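Local coordinates for protein terminal oxygenase component of carbazole (Janthinobacterium sp., PDB 7BUG) that catalyses, as the terminal oxygenase of the carbazole 1,9a-dioxygenase system, the angular dioxygenation of carbazole on the way to 2'-aminobiphenyl-2,3-diol, at residues Lys36-Gly41 / Leu53-Ile58; Val238-Ile243 / Gly251-Lys256; Ile264-Val269 / Val363-Leu368; Arg72-Ser77 / Ile88-His93. All coordinates share one frame; numbering follows the deposited sequence.

Contact 1. Residues Lys36-Gly41 / Leu53-Ile58; sequences KEINEG and LLVNRI
Ile-38 meets the strand 53-58 with both its side chain and its backbone carbonyl. Ile-38 CD1 reaches down to Val-55, 3.7 Å from Val-55 CG1, and the two side chains cross at about a right angle. CG1 lies anti to the backbone N (chi1 172°), and this carries CD1 to the strand. Ile-38 O takes the guanidinium of Arg-57. Arg-57 NE gives Ile-38 O a nearly straight bond of 2.8 Å (167°). The oxygen lies in the guanidinium plane, while NE sits above the carbonyl plane. A second, weak bond runs from Arg-57 NH2 to Ile-38 O at 3.4 Å. At Asn-39 the backbone passes over CB of Arg-57. Glu-40 then folds its carboxylate back over the end of the strand. Glu-40 OE1 is 3.7 Å from Arg-57 CG, but the carboxylate makes no salt bridge with this arginine. It bonds instead to the backbone N of Asp-59 and of Gly-60. Gly-41 N closes the contact with a straight bond of 2.8 Å to Arg-57 O. The far end of Arg-57 forms a salt bridge with Glu-128 and bonds to the carbonyls of Ser-35 and Gly-60. An alanine in place of Arg-57 would probably leave Glu-128 without its charged mate and Ile-38 O without its side-chain donor. The loop thus lies over the C-terminal half of strand 51-58 in the Rieske domain. Strands 44-48 and 61-66 flank that strand, and Ile-38 also touches Lys-44 and Leu-62 on them.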
# COMPACT_ATOMS: atom_id res chain seq x y z
N LYS A 36 -3.18 -14.52 32.34
CA LYS A 36 -1.76 -14.63 32.81
C LYS A 36 -0.89 -13.69 31.97
O LYS A 36 0.25 -13.47 32.31
CB LYS A 36 -1.27 -16.07 32.67
CG LYS A 36 -1.18 -16.56 31.23
CD LYS A 36 -0.68 -17.98 31.04
CE LYS A 36 -1.10 -18.92 32.15
NZ LYS A 36 -0.60 -20.28 31.86
N GLU A 37 -1.42 -13.14 30.88
CA GLU A 37 -0.62 -12.29 29.98
C GLU A 37 -0.68 -10.84 30.40
O GLU A 37 -0.04 -10.00 29.72
CB GLU A 37 -1.09 -12.42 28.54
CG GLU A 37 -0.89 -13.81 28.01
CD GLU A 37 -1.33 -14.02 26.57
OE1 GLU A 37 -2.51 -13.70 26.24
OE2 GLU A 37 -0.48 -14.51 25.77
N ILE A 38 -1.53 -10.49 31.36
CA ILE A 38 -1.66 -9.09 31.83
C ILE A 38 -1.40 -9.09 33.34
O ILE A 38 -2.18 -9.67 34.11
CB ILE A 38 -2.95 -8.38 31.42
CG1 ILE A 38 -3.04 -7.03 32.13
CG2 ILE A 38 -4.18 -9.23 31.63
CD1 ILE A 38 -3.75 -6.02 31.36
N ASN A 39 -0.25 -8.53 33.70
CA ASN A 39 0.23 -8.42 35.09
C ASN A 39 -0.29 -7.12 35.69
O ASN A 39 -0.55 -6.15 34.98
CB ASN A 39 1.75 -8.43 35.19
CG ASN A 39 2.40 -9.77 34.90
OD1 ASN A 39 2.03 -10.79 35.47
ND2 ASN A 39 3.41 -9.75 34.05
N GLU A 40 -0.31 -7.08 37.01
CA GLU A 40 -0.60 -5.87 37.79
C GLU A 40 0.20 -4.67 37.23
O GLU A 40 1.46 -4.69 37.23
CB GLU A 40 -0.25 -6.13 39.26
CG GLU A 40 -0.59 -4.98 40.17
CD GLU A 40 -2.08 -4.76 40.40
OE1 GLU A 40 -2.88 -5.72 40.14
OE2 GLU A 40 -2.43 -3.67 40.88
N GLY A 41 -0.51 -3.59 36.94
CA GLY A 41 0.06 -2.31 36.53
C GLY A 41 0.89 -2.38 35.27
O GLY A 41 1.78 -1.47 35.12
N LEU A 53 -7.48 -0.23 22.00
CA LEU A 53 -7.85 -0.26 23.41
C LEU A 53 -6.63 -0.48 24.29
O LEU A 53 -5.61 -1.11 23.86
CB LEU A 53 -8.81 -1.41 23.66
CG LEU A 53 -10.08 -1.45 22.79
CD1 LEU A 53 -10.95 -2.64 23.13
CD2 LEU A 53 -10.86 -0.15 22.87
N LEU A 54 -6.75 -0.00 25.51
CA LEU A 54 -5.75 -0.25 26.57
C LEU A 54 -6.44 -1.05 27.67
O LEU A 54 -7.58 -0.70 28.04
CB LEU A 54 -5.27 1.05 27.19
CG LEU A 54 -3.98 1.63 26.66
CD1 LEU A 54 -3.71 2.90 27.45
CD2 LEU A 54 -2.80 0.66 26.79
N VAL A 55 -5.78 -2.09 28.12
CA VAL A 55 -6.26 -2.90 29.26
C VAL A 55 -5.21 -2.81 30.35
O VAL A 55 -4.02 -2.96 30.08
CB VAL A 55 -6.56 -4.35 28.88
CG1 VAL A 55 -7.05 -5.12 30.07
CG2 VAL A 55 -7.56 -4.43 27.74
N ASN A 56 -5.67 -2.62 31.59
CA ASN A 56 -4.76 -2.59 32.75
C ASN A 56 -5.33 -3.46 33.87
O ASN A 56 -6.53 -3.67 33.89
CB ASN A 56 -4.57 -1.17 33.28
CG ASN A 56 -3.30 -1.00 34.12
OD1 ASN A 56 -2.47 -1.91 34.19
ND2 ASN A 56 -3.12 0.18 34.72
N ARG A 57 -4.44 -3.99 34.70
CA ARG A 57 -4.85 -4.74 35.91
C ARG A 57 -4.47 -3.87 37.10
O ARG A 57 -3.26 -3.55 37.23
CB ARG A 57 -4.22 -6.14 35.94
CG ARG A 57 -4.72 -6.93 37.14
CD ARG A 57 -4.01 -8.25 37.16
NE ARG A 57 -4.21 -9.14 36.02
CZ ARG A 57 -5.28 -9.90 35.81
NH1 ARG A 57 -6.34 -9.77 36.58
NH2 ARG A 57 -5.34 -10.71 34.77
N ILE A 58 -5.44 -3.54 37.94
CA ILE A 58 -5.21 -2.59 39.07
C ILE A 58 -5.85 -3.29 40.28
O ILE A 58 -7.08 -3.45 40.28
CB ILE A 58 -5.80 -1.22 38.82
CG1 ILE A 58 -5.24 -0.59 37.53
CG2 ILE A 58 -5.51 -0.31 39.99
CD1 ILE A 58 -6.05 0.56 37.05

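Contact 2. Residues Val238-Ile243 / Gly251-Lys256; sequences VFEGTI and GAYGEK
Phe-239 and Gly-251 bring the two backbones together, with the CA of Phe-239 and the CA of Gly-251 4.3 Å apart. One backbone hydrogen bond joins them. Gly-251 N donates to Phe-239 O at 2.7 Å, with an angle of 165° at the hydrogen. Phe-239 lies where strand 236-243 is interrupted. The bond lies just past the end of strand 246-250 and probably extends the line of the hairpin. Beyond Gly-251 the chain 251-256 leaves as an irregular loop. Gly-251 CA lies against the phenyl group, and a side chain there would probably crowd Phe-239 CD2.

Tyr-253, a magnesium-binding residue in another structure of this protein, reaches back over Phe-239. CG of Phe-239 is anti to its own carbonyl carbon (chi1 -70°), which turns the phenyl ring toward the loop. The two rings are nearly parallel (24°) but strongly displaced, with little overlap. CD2 of Phe-239 lies over one face of the tyrosine ring, near its rim. The phenolic end runs on past the phenyl group, and Tyr-253 OH comes within 3.1 Å of Phe-239 CB. Tyr-253 CZ is 3.4 Å from Phe-239 CB. Along the CE2 side of the Phe-239 ring, Ala-252 O lies in the ring plane, 3.6 Å from Phe-239 CE2. Pro-201 also packs on Phe-239.

The carbonyl of Ala-252 faces the slightly positive ring edge, which is probably mildly favourable. The contact is thus mostly apolar and aromatic, with a single backbone bond across it.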
# COMPACT_ATOMS: atom_id res chain seq x y z
N VAL A 238 -17.81 -40.17 4.04
CA VAL A 238 -17.01 -40.57 2.84
C VAL A 238 -15.60 -40.92 3.32
O VAL A 238 -14.86 -40.00 3.74
CB VAL A 238 -16.99 -39.47 1.76
CG1 VAL A 238 -16.13 -39.88 0.57
CG2 VAL A 238 -18.38 -39.04 1.30
N PHE A 239 -15.21 -42.21 3.31
CA PHE A 239 -13.82 -42.62 3.59
C PHE A 239 -13.08 -43.01 2.29
O PHE A 239 -11.87 -43.11 2.37
CB PHE A 239 -13.77 -43.76 4.62
CG PHE A 239 -14.15 -43.34 6.00
CD1 PHE A 239 -15.47 -43.29 6.39
CD2 PHE A 239 -13.18 -43.00 6.92
CE1 PHE A 239 -15.82 -42.91 7.68
CE2 PHE A 239 -13.53 -42.59 8.20
CZ PHE A 239 -14.85 -42.57 8.58
N GLU A 240 -13.77 -43.26 1.18
CA GLU A 240 -13.09 -43.61 -0.09
C GLU A 240 -13.38 -42.53 -1.13
O GLU A 240 -14.50 -42.53 -1.73
CB GLU A 240 -13.48 -45.02 -0.54
CG GLU A 240 -12.76 -46.10 0.25
CD GLU A 240 -13.11 -47.51 -0.23
OE1 GLU A 240 -12.34 -48.08 -1.02
OE2 GLU A 240 -14.18 -48.01 0.17
N GLY A 241 -12.39 -41.67 -1.36
CA GLY A 241 -12.47 -40.64 -2.41
C GLY A 241 -12.21 -41.23 -3.79
O GLY A 241 -11.16 -41.88 -3.93
N THR A 242 -13.15 -41.01 -4.70
CA THR A 242 -13.14 -41.58 -6.08
C THR A 242 -13.10 -40.46 -7.11
O THR A 242 -13.79 -39.44 -6.92
CB THR A 242 -14.32 -42.53 -6.27
OG1 THR A 242 -15.51 -41.74 -6.30
CG2 THR A 242 -14.36 -43.55 -5.15
N ILE A 243 -12.33 -40.66 -8.18
CA ILE A 243 -12.45 -39.89 -9.44
C ILE A 243 -12.79 -40.89 -10.56
O ILE A 243 -12.06 -41.87 -10.68
CB ILE A 243 -11.14 -39.11 -9.69
CG1 ILE A 243 -10.88 -38.07 -8.58
CG2 ILE A 243 -11.21 -38.49 -11.07
CD1 ILE A 243 -9.54 -37.40 -8.60
N GLY A 251 -9.97 -41.76 3.64
CA GLY A 251 -10.09 -41.06 4.92
C GLY A 251 -9.27 -41.76 5.98
O GLY A 251 -8.60 -42.77 5.66
N ALA A 252 -9.35 -41.27 7.22
CA ALA A 252 -8.50 -41.72 8.34
C ALA A 252 -9.21 -42.85 9.08
O ALA A 252 -10.24 -42.59 9.75
CB ALA A 252 -8.18 -40.57 9.25
N TYR A 253 -8.68 -44.07 8.93
CA TYR A 253 -9.26 -45.31 9.50
C TYR A 253 -8.60 -45.53 10.88
O TYR A 253 -7.58 -46.25 10.98
CB TYR A 253 -9.12 -46.45 8.49
CG TYR A 253 -10.15 -46.49 7.38
CD1 TYR A 253 -11.48 -46.78 7.64
CD2 TYR A 253 -9.77 -46.30 6.06
CE1 TYR A 253 -12.42 -46.84 6.62
CE2 TYR A 253 -10.70 -46.37 5.02
CZ TYR A 253 -12.03 -46.64 5.31
OH TYR A 253 -12.93 -46.72 4.28
N GLY A 254 -9.15 -44.84 11.88
CA GLY A 254 -8.78 -44.91 13.31
C GLY A 254 -10.00 -45.24 14.16
O GLY A 254 -11.11 -45.33 13.61
N GLU A 255 -9.80 -45.42 15.47
CA GLU A 255 -10.84 -45.95 16.39
C GLU A 255 -11.56 -44.81 17.12
O GLU A 255 -12.76 -45.01 17.40
CB GLU A 255 -10.20 -46.99 17.32
CG GLU A 255 -9.96 -48.32 16.61
CD GLU A 255 -8.80 -49.19 17.10
OE1 GLU A 255 -7.73 -48.63 17.44
OE2 GLU A 255 -8.97 -50.43 17.12
N LYS A 256 -10.88 -43.68 17.39
CA LYS A 256 -11.35 -42.59 18.29
C LYS A 256 -12.39 -41.77 17.54
O LYS A 256 -12.02 -41.14 16.54
CB LYS A 256 -10.23 -41.67 18.78
CG LYS A 256 -9.59 -42.08 20.09
CD LYS A 256 -8.20 -41.61 20.28
CE LYS A 256 -7.67 -41.92 21.65
NZ LYS A 256 -6.37 -41.27 21.88

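Contact 3. Residues Ile264-Val269 / Val363-Leu368; sequences IWLPGV and VAWRKL
Trp-365 is the main bump of this contact. Its six-membered ring projects from helix 360-372 into a hollow formed by Ile-264, Leu-266 and the turn through Pro-267 and Gly-268. Ile-264 covers one face, where its CG1 stands over the six-membered ring in a CH-pi contact. With chi1 at -171°, Ile-264 swings CG1 away from its own backbone N and over that ring. Ile-264 CG2 fits nearer the base of the tryptophan, 3.9 Å from Trp-365 CE3. The leading corner, Trp-365 CH2, reaches 4.1 Å from Gly-268 CA. Pro-267 O and Leu-266 N lie at the ring edge, near its plane.

Leu-266 fills the groove between two helix residues. Leu-266 CD2 is 4.1 Å from Trp-365 CH2. Leu-266 CG is 4.2 Å from Leu-368 CD2. The turn has a cis peptide before Pro-267 and a classic beta bulge in which Gly-268 and Val-269 lie opposite Trp-265; both probably shape the hollow.

All of this is buried packing in the catalytic domain. Tyr-18 of helix 16-20 bonds through OH to Trp-365 NE1. Helix 360-372 lies against strands 226-229 and 214-217, and helix 171-179 packs on both Ile-264 and Trp-365.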
# COMPACT_ATOMS: atom_id res chain seq x y z
N ILE A 264 -21.69 -23.45 16.07
CA ILE A 264 -21.15 -22.09 15.98
C ILE A 264 -22.11 -21.15 16.70
O ILE A 264 -23.34 -21.30 16.58
CB ILE A 264 -20.90 -21.69 14.51
CG1 ILE A 264 -20.12 -20.38 14.43
CG2 ILE A 264 -22.24 -21.62 13.74
CD1 ILE A 264 -18.65 -20.48 14.82
N TRP A 265 -21.56 -20.19 17.42
CA TRP A 265 -22.36 -19.26 18.27
C TRP A 265 -21.97 -17.83 17.95
O TRP A 265 -20.76 -17.57 17.80
CB TRP A 265 -22.06 -19.59 19.74
CG TRP A 265 -22.37 -21.02 20.06
CD1 TRP A 265 -21.56 -22.09 19.89
CD2 TRP A 265 -23.65 -21.55 20.48
NE1 TRP A 265 -22.21 -23.26 20.22
CE2 TRP A 265 -23.50 -22.95 20.58
CE3 TRP A 265 -24.89 -20.96 20.79
CZ2 TRP A 265 -24.54 -23.78 20.97
CZ3 TRP A 265 -25.93 -21.80 21.14
CH2 TRP A 265 -25.75 -23.18 21.24
N LEU A 266 -22.94 -16.92 17.96
CA LEU A 266 -22.61 -15.48 18.06
C LEU A 266 -21.81 -15.25 19.33
O LEU A 266 -22.13 -15.79 20.39
CB LEU A 266 -23.86 -14.61 17.99
CG LEU A 266 -24.44 -14.40 16.59
CD1 LEU A 266 -25.86 -13.86 16.72
CD2 LEU A 266 -23.60 -13.43 15.77
N PRO A 267 -20.81 -14.34 19.30
CA PRO A 267 -20.50 -13.53 18.11
C PRO A 267 -19.57 -14.15 17.04
O PRO A 267 -19.29 -13.50 16.02
CB PRO A 267 -19.75 -12.32 18.71
CG PRO A 267 -19.02 -12.95 19.91
CD PRO A 267 -20.01 -13.94 20.47
N GLY A 268 -19.10 -15.35 17.27
CA GLY A 268 -18.22 -16.05 16.32
C GLY A 268 -17.29 -16.99 17.07
O GLY A 268 -16.05 -16.77 17.13
N VAL A 269 -17.88 -18.04 17.63
CA VAL A 269 -17.13 -19.00 18.46
C VAL A 269 -17.68 -20.38 18.15
O VAL A 269 -18.92 -20.62 18.19
CB VAL A 269 -17.13 -18.69 19.97
CG1 VAL A 269 -18.50 -18.43 20.51
CG2 VAL A 269 -16.50 -19.81 20.75
N VAL A 363 -24.64 -21.35 5.47
CA VAL A 363 -25.77 -20.45 5.17
C VAL A 363 -26.65 -20.31 6.42
O VAL A 363 -27.07 -19.21 6.70
CB VAL A 363 -26.54 -20.96 3.94
CG1 VAL A 363 -27.93 -20.39 3.84
CG2 VAL A 363 -25.72 -20.65 2.68
N ALA A 364 -26.83 -21.35 7.19
CA ALA A 364 -27.63 -21.24 8.44
C ALA A 364 -26.93 -20.28 9.40
O ALA A 364 -27.61 -19.45 10.00
CB ALA A 364 -27.81 -22.59 9.06
N TRP A 365 -25.60 -20.38 9.54
CA TRP A 365 -24.83 -19.43 10.37
C TRP A 365 -25.00 -18.01 9.85
O TRP A 365 -25.19 -17.08 10.66
CB TRP A 365 -23.34 -19.85 10.44
CG TRP A 365 -22.42 -18.68 10.60
CD1 TRP A 365 -21.58 -18.19 9.66
CD2 TRP A 365 -22.21 -17.86 11.77
NE1 TRP A 365 -20.92 -17.10 10.10
CE2 TRP A 365 -21.27 -16.88 11.40
CE3 TRP A 365 -22.73 -17.85 13.07
CZ2 TRP A 365 -20.79 -15.92 12.27
CZ3 TRP A 365 -22.23 -16.91 13.94
CH2 TRP A 365 -21.30 -15.97 13.54
N ARG A 366 -24.90 -17.80 8.54
CA ARG A 366 -24.94 -16.44 7.95
C ARG A 366 -26.30 -15.81 8.27
O ARG A 366 -26.38 -14.60 8.58
CB ARG A 366 -24.67 -16.44 6.45
CG ARG A 366 -23.28 -16.95 6.07
CD ARG A 366 -23.19 -16.82 4.55
NE ARG A 366 -21.86 -17.18 4.07
CZ ARG A 366 -21.59 -17.40 2.79
NH1 ARG A 366 -22.55 -17.25 1.88
NH2 ARG A 366 -20.34 -17.67 2.45
N LYS A 367 -27.34 -16.63 8.21
CA LYS A 367 -28.72 -16.16 8.52
C LYS A 367 -28.86 -15.90 10.01
O LYS A 367 -29.45 -14.87 10.38
CB LYS A 367 -29.69 -17.23 8.03
CG LYS A 367 -29.76 -17.34 6.52
CD LYS A 367 -31.01 -18.09 6.05
CE LYS A 367 -30.75 -19.47 5.50
NZ LYS A 367 -30.81 -19.46 4.02
N LEU A 368 -28.39 -16.82 10.83
CA LEU A 368 -28.46 -16.64 12.31
C LEU A 368 -27.74 -15.34 12.66
O LEU A 368 -28.26 -14.50 13.44
CB LEU A 368 -27.81 -17.83 13.00
CG LEU A 368 -27.78 -17.59 14.50
CD1 LEU A 368 -28.84 -18.40 15.18
CD2 LEU A 368 -26.42 -17.84 15.08

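Contact 4. Residues Arg72-Ser77 / Ile88-His93; sequences RGVQLS and ITCWYH. With FES (Fe2/s2 (inorganic) cluster), chain D.
Cys-90 and His-93 bind the [2Fe-2S] cluster beside Arg-72 and Val-74, in the paired cluster-binding loops of a Rieske domain. Cys-90 SG is 2.3 Å from FE1, and His-93 ND1 is 2.1 Å from FE2. Cys-69 and His-71 complete the two iron sites. Val-74 lines the next shell. Val-74 CG2 lies 3.7 Å from Cys-90 SG and also 3.7 Å from the bridging sulfide S2. Tyr-92 N donates to the same cysteine sulfur. The Tyr-92 ring holds His-93 CE1 over its centre, so the ligand imidazole is backed by an aromatic face.

Leu-76 closes the Cys-90 side, with CD2 packed on Cys-90 CA and on Ile-88. Trp-91 ties the two loops from further out, through a bond from its indole N-H to Gln-75 O. Its CG sits between the backbone N and the carbonyl carbon (chi1 54°), which sends the indole across to the first loop. Trp-91 CZ2 packs on Val-74 CG2 at 3.6 Å. A phenylalanine in place of Trp-91 would probably leave Gln-75 O without its indole donor and weaken the link between the loops.

A neighbouring subunit covers the cluster: its Asp-180 bonds to His-93 NE2, and its Glu-176 forms a salt bridge with Arg-72. Within the loops, Trp-91 NE1 donates to Gln-75 O at 2.9 Å and 174°, with the oxygen in the indole plane.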
# COMPACT_ATOMS: atom_id res chain seq x y z
N ARG A 72 -5.71 15.43 21.21
CA ARG A 72 -5.15 15.40 19.82
C ARG A 72 -5.17 13.98 19.26
O ARG A 72 -4.56 13.74 18.20
CB ARG A 72 -3.77 16.05 19.77
CG ARG A 72 -3.72 17.47 20.31
CD ARG A 72 -4.62 18.51 19.65
NE ARG A 72 -4.39 18.56 18.21
CZ ARG A 72 -3.44 19.24 17.60
NH1 ARG A 72 -2.66 20.05 18.29
NH2 ARG A 72 -3.34 19.15 16.29
N GLY A 73 -5.82 13.03 19.90
CA GLY A 73 -6.09 11.70 19.32
C GLY A 73 -4.89 10.80 19.19
O GLY A 73 -4.92 9.87 18.39
N VAL A 74 -3.88 11.04 20.00
CA VAL A 74 -2.72 10.12 20.05
C VAL A 74 -3.09 8.85 20.81
O VAL A 74 -3.93 8.86 21.69
CB VAL A 74 -1.49 10.79 20.64
CG1 VAL A 74 -1.05 12.03 19.86
CG2 VAL A 74 -1.65 11.09 22.14
N GLN A 75 -2.40 7.76 20.53
CA GLN A 75 -2.44 6.57 21.42
C GLN A 75 -1.65 6.92 22.70
O GLN A 75 -0.46 7.25 22.65
CB GLN A 75 -1.88 5.35 20.71
CG GLN A 75 -2.92 4.74 19.78
CD GLN A 75 -2.36 3.55 19.03
OE1 GLN A 75 -1.92 3.67 17.86
NE2 GLN A 75 -2.36 2.39 19.66
N LEU A 76 -2.30 6.79 23.84
CA LEU A 76 -1.60 6.96 25.13
C LEU A 76 -0.50 5.89 25.23
O LEU A 76 0.51 6.15 25.89
CB LEU A 76 -2.60 6.84 26.28
CG LEU A 76 -3.45 8.09 26.50
CD1 LEU A 76 -4.59 8.02 25.56
CD2 LEU A 76 -3.86 8.19 27.94
N SER A 77 -0.68 4.74 24.60
CA SER A 77 0.27 3.60 24.70
C SER A 77 1.62 3.90 24.05
O SER A 77 2.57 3.12 24.28
CB SER A 77 -0.34 2.38 24.13
OG SER A 77 -0.67 2.54 22.76
N ILE A 88 -4.35 7.13 34.30
CA ILE A 88 -3.28 7.18 33.27
C ILE A 88 -3.20 8.62 32.78
O ILE A 88 -4.28 9.25 32.64
CB ILE A 88 -3.50 6.16 32.12
CG1 ILE A 88 -2.36 6.20 31.09
CG2 ILE A 88 -4.86 6.32 31.50
CD1 ILE A 88 -2.33 5.01 30.12
N THR A 89 -1.99 9.10 32.51
CA THR A 89 -1.73 10.47 32.07
C THR A 89 -1.24 10.38 30.62
O THR A 89 -0.20 9.70 30.39
CB THR A 89 -0.68 11.13 32.99
OG1 THR A 89 -1.29 11.22 34.28
CG2 THR A 89 -0.21 12.47 32.49
N CYS A 90 -1.91 11.05 29.71
CA CYS A 90 -1.40 11.11 28.31
C CYS A 90 -0.00 11.72 28.35
O CYS A 90 0.24 12.73 29.06
CB CYS A 90 -2.34 11.91 27.44
SG CYS A 90 -1.76 11.97 25.74
N TRP A 91 0.90 11.17 27.57
CA TRP A 91 2.31 11.62 27.50
C TRP A 91 2.46 12.99 26.83
O TRP A 91 3.55 13.57 26.94
CB TRP A 91 3.13 10.57 26.77
CG TRP A 91 2.55 10.23 25.44
CD1 TRP A 91 1.69 9.20 25.16
CD2 TRP A 91 2.74 10.96 24.21
NE1 TRP A 91 1.35 9.22 23.83
CE2 TRP A 91 1.94 10.30 23.23
CE3 TRP A 91 3.47 12.08 23.84
CZ2 TRP A 91 1.90 10.73 21.90
CZ3 TRP A 91 3.39 12.53 22.53
CH2 TRP A 91 2.60 11.87 21.58
N TYR A 92 1.44 13.48 26.13
CA TYR A 92 1.64 14.65 25.26
C TYR A 92 1.39 15.93 26.08
O TYR A 92 2.30 16.75 26.17
CB TYR A 92 0.77 14.51 24.02
CG TYR A 92 1.21 15.29 22.80
CD1 TYR A 92 2.27 16.18 22.80
CD2 TYR A 92 0.46 15.19 21.62
CE1 TYR A 92 2.64 16.89 21.67
CE2 TYR A 92 0.78 15.93 20.49
CZ TYR A 92 1.87 16.79 20.51
OH TYR A 92 2.28 17.50 19.41
N HIS A 93 0.16 16.12 26.57
CA HIS A 93 -0.17 17.34 27.34
C HIS A 93 -0.73 16.94 28.70
O HIS A 93 -1.33 17.76 29.34
CB HIS A 93 -1.12 18.29 26.62
CG HIS A 93 -0.79 18.46 25.18
ND1 HIS A 93 -1.22 17.57 24.20
CD2 HIS A 93 -0.13 19.45 24.54
CE1 HIS A 93 -0.75 17.99 23.03
NE2 HIS A 93 -0.10 19.15 23.20
FE1 FES D . -3.19 13.63 25.01
FE2 FES D . -2.81 16.23 24.37
S1 FES D . -3.00 15.33 26.41
S2 FES D . -2.95 14.50 22.95

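How the contacts relate
From the N terminus, contact 1 comes first and closes the short excursion through strand 44-48 within the Rieske domain. Contact 4 follows and closes the loop between the two cluster-binding segments. The two touch: Leu-54 CD1 of strand 51-58 packs 3.7 Å from Ile-88 CD1, which joins the six-stranded sheet to strand 87-89, just before the second cluster-binding loop. Contact 2 then closes a hairpin in the catalytic domain, about 58 Å from contact 4 between centres. Contact 3 spans the longest stretch, bringing helix 360-372 back to strand 261-265. All four run in series; none nests or crosses. Contacts 2 and 3 share the catalytic domain without touching.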